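Local coordinates for DUF3845 domain-containing protein (Bacteroides thetaiotaomicron VPI-5482, PDB 3GF6), which is a bacterial lipoprotein of unknown function, built as an all-beta domain of two antiparallel sheets, at residues Y8-V13 with Y145-F150; D14-G19 with I176-S181; Y135-S140 with P151-C156. All blocks are in the same frame, centred on the assembly; numbering follows the deposited sequence. Where two conformers were deposited one is given.

Contact 1 (Y8-V13 with Y145-F150)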
loop_
_atom_site.group_PDB
_atom_site.type_symbol
_atom_site.label_atom_id
_atom_site.label_comp_id
_atom_site.label_asym_id
_atom_site.label_seq_id
_atom_site.Cartn_x
_atom_site.Cartn_y
_atom_site.Cartn_z
ATOM N N TYR A 8 11.897 -3.242 9.532
ATOM C CA TYR A 8 11.238 -1.956 9.377
ATOM C C TYR A 8 9.774 -1.921 9.902
ATOM O O TYR A 8 8.838 -1.662 9.136
ATOM C CB TYR A 8 11.227 -1.603 7.906
ATOM C CG TYR A 8 12.576 -1.382 7.230
ATOM C CD1 TYR A 8 13.520 -0.498 7.749
ATOM C CD2 TYR A 8 12.854 -1.987 6.024
ATOM C CE1 TYR A 8 14.746 -0.241 7.076
ATOM C CE2 TYR A 8 14.069 -1.760 5.352
ATOM C CZ TYR A 8 14.993 -0.857 5.861
ATOM O OH TYR A 8 16.180 -0.631 5.174
ATOM N N PRO A 9 9.575 -2.163 11.215
ATOM C CA PRO A 9 8.218 -2.195 11.769
ATOM C C PRO A 9 7.556 -0.816 11.880
ATOM O O PRO A 9 8.213 0.173 12.209
ATOM C CB PRO A 9 8.415 -2.801 13.166
ATOM C CG PRO A 9 9.790 -2.339 13.586
ATOM C CD PRO A 9 10.597 -2.343 12.249
ATOM N N VAL A 10 6.253 -0.790 11.663
ATOM C CA VAL A 10 5.436 0.381 11.926
ATOM C C VAL A 10 4.252 -0.121 12.681
ATOM O O VAL A 10 3.590 -1.075 12.239
ATOM C CB VAL A 10 5.021 1.088 10.650
ATOM C CG1 VAL A 10 3.974 2.211 10.928
ATOM C CG2 VAL A 10 6.275 1.622 9.928
ATOM N N GLY A 11 3.981 0.529 13.817
ATOM C CA GLY A 11 2.897 0.155 14.690
ATOM C C GLY A 11 1.616 0.944 14.457
ATOM O O GLY A 11 1.163 1.114 13.322
ATOM N N ASP A 12 1.039 1.450 15.556
ATOM C CA ASP A 12 -0.223 2.194 15.478
ATOM C C ASP A 12 0.052 3.642 15.094
ATOM O O ASP A 12 0.040 4.550 15.915
ATOM C CB ASP A 12 -1.006 2.071 16.779
ATOM C CG ASP A 12 -1.262 0.613 17.179
ATOM O OD1 ASP A 12 -1.512 -0.252 16.284
ATOM O OD2 ASP A 12 -1.214 0.338 18.403
ATOM N N VAL A 13 0.344 3.839 13.817
ATOM C CA VAL A 13 0.791 5.112 13.324
ATOM C C VAL A 13 -0.298 5.682 12.420
ATOM O O VAL A 13 -0.920 4.961 11.645
ATOM C CB VAL A 13 2.105 4.987 12.547
ATOM C CG1 VAL A 13 2.395 6.256 11.791
ATOM C CG2 VAL A 13 3.221 4.652 13.485
ATOM N N TYR A 145 12.275 4.937 5.866
ATOM C CA TYR A 145 12.165 4.474 7.245
ATOM C C TYR A 145 13.040 5.274 8.190
ATOM O O TYR A 145 14.226 5.487 7.930
ATOM C CB TYR A 145 12.543 3.005 7.360
ATOM C CG TYR A 145 12.087 2.427 8.669
ATOM C CD1 TYR A 145 12.924 2.377 9.782
ATOM C CD2 TYR A 145 10.787 1.982 8.810
ATOM C CE1 TYR A 145 12.472 1.845 11.005
ATOM C CE2 TYR A 145 10.327 1.464 10.030
ATOM C CZ TYR A 145 11.177 1.403 11.116
ATOM O OH TYR A 145 10.713 0.884 12.302
ATOM N N PRO A 146 12.470 5.698 9.326
ATOM C CA PRO A 146 11.089 5.548 9.784
ATOM C C PRO A 146 10.187 6.556 9.063
ATOM O O PRO A 146 10.571 7.704 8.878
ATOM C CB PRO A 146 11.170 5.836 11.284
ATOM C CG PRO A 146 12.596 6.133 11.586
ATOM C CD PRO A 146 13.296 6.400 10.320
ATOM N N PRO A 147 9.009 6.118 8.601
ATOM C CA PRO A 147 8.232 6.980 7.710
ATOM C C PRO A 147 7.833 8.337 8.314
ATOM O O PRO A 147 7.784 9.375 7.597
ATOM C CB PRO A 147 6.995 6.136 7.374
ATOM C CG PRO A 147 7.058 4.900 8.181
ATOM C CD PRO A 147 8.376 4.812 8.868
ATOM N N ALA A 148 7.613 8.373 9.622
ATOM C CA ALA A 148 7.262 9.635 10.274
ATOM C C ALA A 148 8.307 10.733 10.087
ATOM O O ALA A 148 7.951 11.908 10.149
ATOM C CB ALA A 148 6.970 9.409 11.776
ATOM N N ASN A 149 9.569 10.367 9.827
ATOM C CA ASN A 149 10.667 11.318 9.656
ATOM C C ASN A 149 10.783 11.917 8.251
ATOM O O ASN A 149 11.679 12.719 8.016
ATOM C CB ASN A 149 12.014 10.679 10.020
ATOM C CG ASN A 149 12.147 10.341 11.523
ATOM O OD1 ASN A 149 11.195 10.477 12.311
ATOM N ND2 ASN A 149 13.321 9.873 11.908
ATOM N N PHE A 150 9.929 11.508 7.310
ATOM C CA PHE A 150 10.052 11.957 5.918
ATOM C C PHE A 150 8.834 12.790 5.501
ATOM O O PHE A 150 7.709 12.289 5.519
ATOM C CB PHE A 150 10.167 10.760 4.971
ATOM C CG PHE A 150 11.450 10.014 5.075
ATOM C CD1 PHE A 150 11.669 9.113 6.122
ATOM C CD2 PHE A 150 12.442 10.171 4.114
ATOM C CE1 PHE A 150 12.866 8.397 6.227
ATOM C CE2 PHE A 150 13.644 9.461 4.205
ATOM C CZ PHE A 150 13.855 8.569 5.258
#

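Contact 2 (D14-G19 with I176-S181). With EDO (1,2-ethanediol), chain G.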
loop_
_atom_site.group_PDB
_atom_site.type_symbol
_atom_site.label_atom_id
_atom_site.label_comp_id
_atom_site.label_asym_id
_atom_site.label_seq_id
_atom_site.Cartn_x
_atom_site.Cartn_y
_atom_site.Cartn_z
ATOM N N ASP A 14 -0.522 6.977 12.544
ATOM C CA ASP A 14 -1.471 7.685 11.697
ATOM C C ASP A 14 -0.886 9.042 11.296
ATOM O O ASP A 14 -0.993 10.035 12.054
ATOM C CB ASP A 14 -2.790 7.877 12.439
ATOM C CG ASP A 14 -3.888 8.363 11.548
ATOM O OD1 ASP A 14 -3.616 8.763 10.398
ATOM O OD2 ASP A 14 -5.051 8.358 12.007
ATOM N N ILE A 15 -0.251 9.053 10.129
ATOM C CA ILE A 15 0.366 10.232 9.516
ATOM C C ILE A 15 -0.442 10.657 8.294
ATOM O O ILE A 15 -0.693 9.825 7.393
ATOM C CB ILE A 15 1.809 9.884 9.023
ATOM C CG1 ILE A 15 2.740 9.640 10.215
ATOM C CG2 ILE A 15 2.389 10.973 8.115
ATOM C CD1 ILE A 15 3.913 8.721 9.890
ATOM N N GLU A 16 -0.844 11.921 8.238
ATOM C CA GLU A 16 -1.476 12.479 7.031
ATOM C C GLU A 16 -0.905 13.851 6.774
ATOM O O GLU A 16 -0.954 14.698 7.662
ATOM C CB GLU A 16 -2.996 12.599 7.192
ATOM C CG GLU A 16 -3.778 11.361 6.845
ATOM C CD GLU A 16 -5.291 11.605 6.778
ATOM O OE1 GLU A 16 -5.745 12.575 6.101
ATOM O OE2 GLU A 16 -6.015 10.827 7.430
ATOM N N ARG A 17 -0.335 14.042 5.593
ATOM C CA ARG A 17 0.230 15.313 5.203
ATOM C C ARG A 17 -0.480 15.806 3.953
ATOM O O ARG A 17 -1.173 15.037 3.252
ATOM C CB ARG A 17 1.715 15.196 4.893
ATOM C CG ARG A 17 2.553 14.531 6.011
ATOM C CD ARG A 17 4.016 14.769 5.734
ATOM N NE ARG A 17 4.859 13.699 6.259
ATOM C CZ ARG A 17 5.210 13.557 7.526
ATOM N NH1 ARG A 17 4.779 14.392 8.456
ATOM N NH2 ARG A 17 5.995 12.565 7.860
ATOM N N GLY A 18 -0.258 17.083 3.664
ATOM C CA GLY A 18 -0.729 17.698 2.411
ATOM C C GLY A 18 -1.623 18.879 2.711
ATOM O O GLY A 18 -2.029 19.087 3.856
ATOM N N GLY A 19 -1.963 19.638 1.674
ATOM C CA GLY A 19 -3.026 20.636 1.785
ATOM C C GLY A 19 -4.378 19.952 1.978
ATOM O O GLY A 19 -4.497 18.729 1.878
ATOM N N ILE A 176 -10.038 2.750 4.982
ATOM C CA ILE A 176 -9.369 4.035 5.192
ATOM C C ILE A 176 -9.584 4.905 3.967
ATOM O O ILE A 176 -9.774 4.427 2.825
ATOM C CB ILE A 176 -7.834 3.899 5.523
ATOM C CG1 ILE A 176 -7.094 3.226 4.353
ATOM C CG2 ILE A 176 -7.681 3.162 6.847
ATOM C CD1 ILE A 176 -5.577 3.350 4.353
ATOM N N THR A 177 -9.573 6.194 4.203
ATOM C CA THR A 177 -9.639 7.155 3.101
ATOM C C THR A 177 -8.556 8.226 3.253
ATOM O O THR A 177 -8.056 8.489 4.356
ATOM C CB THR A 177 -10.999 7.846 3.033
ATOM O OG1 THR A 177 -11.245 8.555 4.258
ATOM C CG2 THR A 177 -12.078 6.849 2.756
ATOM N N TYR A 178 -8.190 8.830 2.129
ATOM C CA TYR A 178 -7.231 9.935 2.096
ATOM C C TYR A 178 -7.683 10.914 1.025
ATOM O O TYR A 178 -8.101 10.506 -0.065
ATOM C CB TYR A 178 -5.812 9.401 1.868
ATOM C CG TYR A 178 -4.724 10.461 1.729
ATOM C CD1 TYR A 178 -4.050 10.974 2.847
ATOM C CD2 TYR A 178 -4.374 10.982 0.487
ATOM C CE1 TYR A 178 -3.043 11.910 2.714
ATOM C CE2 TYR A 178 -3.355 11.962 0.348
ATOM C CZ TYR A 178 -2.708 12.436 1.462
ATOM O OH TYR A 178 -1.713 13.395 1.301
ATOM N N ASP A 179 -7.651 12.190 1.366
ATOM C CA ASP A 179 -8.137 13.254 0.503
ATOM C C ASP A 179 -7.390 14.556 0.791
ATOM O O ASP A 179 -7.785 15.361 1.633
ATOM C CB ASP A 179 -9.644 13.367 0.733
ATOM C CG ASP A 179 -10.355 14.296 -0.236
ATOM O OD1 ASP A 179 -9.757 14.922 -1.137
ATOM O OD2 ASP A 179 -11.590 14.409 -0.045
ATOM N N ARG A 180 -6.270 14.754 0.104
ATOM C CA ARG A 180 -5.419 15.900 0.392
ATOM C C ARG A 180 -4.827 16.412 -0.908
ATOM O O ARG A 180 -4.996 15.792 -1.971
ATOM C CB ARG A 180 -4.334 15.559 1.422
ATOM C CG ARG A 180 -4.842 14.994 2.742
ATOM C CD ARG A 180 -5.504 16.088 3.641
ATOM N NE ARG A 180 -4.469 16.877 4.298
ATOM C CZ ARG A 180 -3.979 16.672 5.527
ATOM N NH1 ARG A 180 -4.445 15.738 6.359
ATOM N NH2 ARG A 180 -3.018 17.458 5.947
ATOM N N SER A 181 -4.194 17.578 -0.823
ATOM C CA SER A 181 -3.779 18.323 -1.981
ATOM C C SER A 181 -2.354 18.884 -1.838
ATOM O O SER A 181 -1.688 18.620 -0.854
ATOM C CB SER A 181 -4.783 19.476 -2.171
ATOM O OG SER A 181 -4.691 20.406 -1.101
HETATM C C1 EDO G . -11.310 10.092 -0.251
HETATM O O1 EDO G . -12.028 8.859 -0.123
HETATM C C2 EDO G . -12.202 11.192 0.329
HETATM O O2 EDO G . -12.739 11.987 -0.728
HETATM O O HOH W 1 -7.662 12.727 4.268
HETATM O O HOH W 2 -3.386 15.779 8.991
#

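Contact 3 (Y135-S140 with P151-C156)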
loop_
_atom_site.group_PDB
_atom_site.type_symbol
_atom_site.label_atom_id
_atom_site.label_comp_id
_atom_site.label_asym_id
_atom_site.label_seq_id
_atom_site.Cartn_x
_atom_site.Cartn_y
_atom_site.Cartn_z
ATOM N N TYR A 135 0.975 -1.968 7.509
ATOM C CA TYR A 135 0.600 -0.587 7.267
ATOM C C TYR A 135 0.433 -0.240 5.799
ATOM O O TYR A 135 1.083 -0.848 4.949
ATOM C CB TYR A 135 1.585 0.369 7.899
ATOM C CG TYR A 135 2.994 0.448 7.355
ATOM C CD1 TYR A 135 3.964 -0.485 7.709
ATOM C CD2 TYR A 135 3.375 1.490 6.547
ATOM C CE1 TYR A 135 5.285 -0.331 7.278
ATOM C CE2 TYR A 135 4.681 1.627 6.087
ATOM C CZ TYR A 135 5.619 0.712 6.456
ATOM O OH TYR A 135 6.894 0.910 6.070
ATOM N N ALA A 136 -0.441 0.748 5.532
ATOM C CA ALA A 136 -0.690 1.304 4.193
ATOM C C ALA A 136 0.044 2.628 4.079
ATOM O O ALA A 136 0.074 3.421 5.034
ATOM C CB ALA A 136 -2.211 1.473 3.898
ATOM N N GLN A 137 0.693 2.838 2.941
ATOM C CA GLN A 137 1.458 4.052 2.752
ATOM C C GLN A 137 1.392 4.631 1.350
ATOM O O GLN A 137 1.559 3.927 0.357
ATOM C CB GLN A 137 2.915 3.792 3.123
ATOM C CG GLN A 137 3.786 5.001 3.070
ATOM C CD GLN A 137 5.001 4.826 3.933
ATOM O OE1 GLN A 137 4.948 5.114 5.117
ATOM N NE2 GLN A 137 6.109 4.341 3.350
ATOM N N LEU A 138 1.111 5.934 1.320
ATOM C CA LEU A 138 1.197 6.759 0.108
ATOM C C LEU A 138 2.366 7.703 0.344
ATOM O O LEU A 138 2.395 8.390 1.349
ATOM C CB LEU A 138 -0.071 7.560 -0.064
ATOM C CG LEU A 138 -0.231 8.386 -1.307
ATOM C CD1 LEU A 138 -0.426 7.364 -2.488
ATOM C CD2 LEU A 138 -1.409 9.435 -1.137
ATOM N N ALA A 139 3.301 7.738 -0.602
ATOM C CA ALA A 139 4.585 8.405 -0.442
ATOM C C ALA A 139 5.246 8.669 -1.788
ATOM O O ALA A 139 4.960 7.986 -2.775
ATOM C CB ALA A 139 5.519 7.553 0.441
ATOM N N SER A 140 6.148 9.639 -1.813
ATOM C CA SER A 140 6.990 9.890 -2.993
ATOM C C SER A 140 8.318 9.105 -2.966
ATOM O O SER A 140 9.128 9.306 -3.829
ATOM C CB SER A 140 7.216 11.387 -3.159
ATOM O OG SER A 140 8.073 11.835 -2.133
ATOM N N PRO A 151 9.052 14.035 5.060
ATOM C CA PRO A 151 7.953 14.805 4.425
ATOM C C PRO A 151 7.470 14.159 3.117
ATOM O O PRO A 151 6.370 14.436 2.661
ATOM C CB PRO A 151 8.579 16.166 4.123
ATOM C CG PRO A 151 10.050 15.994 4.305
ATOM C CD PRO A 151 10.342 14.748 5.048
ATOM N N GLU A 152 8.264 13.239 2.582
ATOM C CA GLU A 152 7.873 12.453 1.410
ATOM C C GLU A 152 6.757 11.443 1.666
ATOM O O GLU A 152 6.151 10.897 0.719
ATOM C CB GLU A 152 9.094 11.697 0.879
ATOM C CG GLU A 152 10.154 12.580 0.235
ATOM C CD GLU A 152 11.142 13.220 1.177
ATOM O OE1 GLU A 152 11.137 12.908 2.396
ATOM O OE2 GLU A 152 11.948 14.035 0.646
ATOM N N VAL A 153 6.501 11.173 2.934
ATOM C CA VAL A 153 5.390 10.310 3.331
ATOM C C VAL A 153 4.127 11.150 3.477
ATOM O O VAL A 153 4.042 12.058 4.330
ATOM C CB VAL A 153 5.719 9.516 4.611
ATOM C CG1 VAL A 153 4.479 8.813 5.141
ATOM C CG2 VAL A 153 6.758 8.448 4.295
ATOM N N PHE A 154 3.158 10.858 2.609
ATOM C CA PHE A 154 1.909 11.638 2.518
ATOM C C PHE A 154 0.807 11.036 3.410
ATOM O O PHE A 154 0.014 11.755 4.016
ATOM C CB PHE A 154 1.423 11.734 1.058
ATOM C CG PHE A 154 2.429 12.361 0.105
ATOM C CD1 PHE A 154 3.268 13.391 0.511
ATOM C CD2 PHE A 154 2.580 11.851 -1.193
ATOM C CE1 PHE A 154 4.205 13.941 -0.373
ATOM C CE2 PHE A 154 3.515 12.390 -2.064
ATOM C CZ PHE A 154 4.322 13.429 -1.655
HETATM N N MSE A 155 0.768 9.698 3.468
HETATM C CA MSE A 155 -0.208 8.973 4.263
HETATM C C MSE A 155 0.470 7.727 4.774
HETATM O O MSE A 155 1.113 6.974 4.023
HETATM C CB MSE A 155 -1.461 8.571 3.464
HETATM C CG MSE A 155 -2.623 8.050 4.321
HETATM SE SE MSE A 155 -3.757 6.784 3.379
HETATM C CE MSE A 155 -2.548 5.231 3.291
ATOM N N CYS A 156 0.331 7.499 6.067
ATOM C CA CYS A 156 0.851 6.277 6.673
ATOM C C CYS A 156 -0.124 5.855 7.762
ATOM O O CYS A 156 -0.312 6.575 8.738
ATOM C CB CYS A 156 2.260 6.498 7.265
ATOM S SG CYS A 156 2.997 4.981 7.912
#

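Contact 1 (Y8-V13 with Y145-F150)
Tyr145 works in three ways at once: a ring face, a ring edge and a hydroxyl all meet the chain at Tyr8-Val10. Its OH gives a short hydrogen bond, 2.6 Å, to Pro9 O. The bond lies in the carbonyl plane and uses a lone pair, with a C=O...donor angle of 138°. The same oxygen sits at the ring edge. Pro9 CD is close to the hydroxyl as well, 3.2 Å from Tyr145 OH. Tyr8 lies over one ring face. Its CA makes a CH-pi contact there, 3.9 Å from the centroid of the Tyr145 ring. Its own ring comes in tilted, the planes 47° apart, and Tyr8 CD1 is 3.4 Å from Tyr145 CG. Pro146 CB, from the next residue, lies over the opposite face of the Tyr145 ring; the peptide bond before Pro146 is cis. Tyr145 CG stands anti to its backbone N (chi1 -165°), which sends the ring across to Pro9. Deeper in, Val10 CG2 packs on Pro147 CG at 3.8 Å. Tyr8 OH turns to another partner, Asn93 OD1, with which it hydrogen-bonds. The whole is a loop-to-loop contact: a loop with a cis peptide bond before Pro146 and a short 3-10 segment at 147-149 packs beside the N-terminal chain that leads into strand 14-16.

Contact 2 (D14-G19 with I176-S181)
Arg180, Glu16 and Gly19 carry this contact. The guanidinium of Arg180 bends toward the backbone of Gly18 and Gly19 because its side chain turns at chi2 (-74°) and again at chi3. Its edge then faces two backbone carbonyls. NH2 of Arg180 bonds Gly18 O at 2.8 Å, and NE of Arg180 bonds Gly19 O at 3.0 Å. Gly19 O also accepts from Ser181 N, and the two donors reach it from opposite faces of its plane. Gly19 N returns a bond to Ser181 O at 2.7 Å, which completes a single antiparallel bridge. Farther round the same edge, Arg180 NH1 makes a long, weak salt bridge with Glu16 OE1 at 3.4 Å. A water joins this NH1 to Glu16 O, and a second water joins Glu16 OE1 to Asp179 N. The stronger partner of Glu16 is Lys157, on its OE2. Tyr178 OH donates to Arg17 O at 2.6 Å. Strand 14-16 pairs with strand 153-158, and strand 171-183 pairs with strand 112-123 in the other sheet, so the contact links the two sheets while the Tyr178 ring packs between them on Phe154, Met155 and Leu138.

Contact 3 (Y135-S140 with P151-C156)
Phe154 turns its CG anti to its carbonyl carbon (chi1 -58°), which lays the ring along Ala139 and Ser140. Cys156 has SG anti to its backbone N (chi1 -175°), pointing the sulfur at Gln137 and Tyr135. The two strands, 135-139 and 153-156, form an antiparallel pair with a classic beta bulge: Phe154 and Met155 both face Leu138. Leu138 O accepts from both of their backbone nitrogens, 2.9 Å from Phe154 N and 3.0 Å from Met155 N. Leu138 N answers with a bond to Met155 O. Beyond the bulge the register has shifted by one, and Ser140 N bonds Glu152 O at 2.8 Å. That same carbonyl oxygen lies over the centre of one face of the Phe154 ring. The far end of the ring meets Ser140, with Phe154 CZ 3.8 Å from Ser140 CB. Next door, Phe154 also touches Leu188 and Tyr178. With an alanine here, Ser140 and Ala139 would lose the ring beside them, and a gap is likely to open next to Tyr178 and Leu188.

Leu138 and Met155 put their side chains on one face of the sheet, CB to CB, where Tyr178 of the other sheet touches them both. Met155 (a selenomethionine) reaches Ala136 CB with its CE. Gln137, Ala139, Val153 and Cys156 point to the other face. There the end of the Gln137 side chain crosses Val153 at about a right angle. Gln137 OE1 is buried, 3.4 Å from Cys156 SG. Cys156 SG approaches the Tyr135 ring obliquely, in a sulfur-aromatic contact, and lies 3.8 Å from Tyr135 CD2.

Strand 153-158 is common ground for all three contacts. It forms half of contact 3, pairs with strand 14-16 of contact 2, and packs against Pro147 of contact 1. The centre of contact 3 lies about 9 Å from those of contacts 1 and 2, which are about 16 Å apart. Along the chain the order is 8-13, 14-19, 135-140, 145-150, 151-156, 176-181; 8-13 runs directly into 14-19, and 145-150 into 151-156. Arg17 joins contacts 1 and 2 through Ala148 O, and its backbone N reaches Phe154 O of contact 3. The N-terminal chain is thus fixed along one sheet, and contact 2 extends the link to the other.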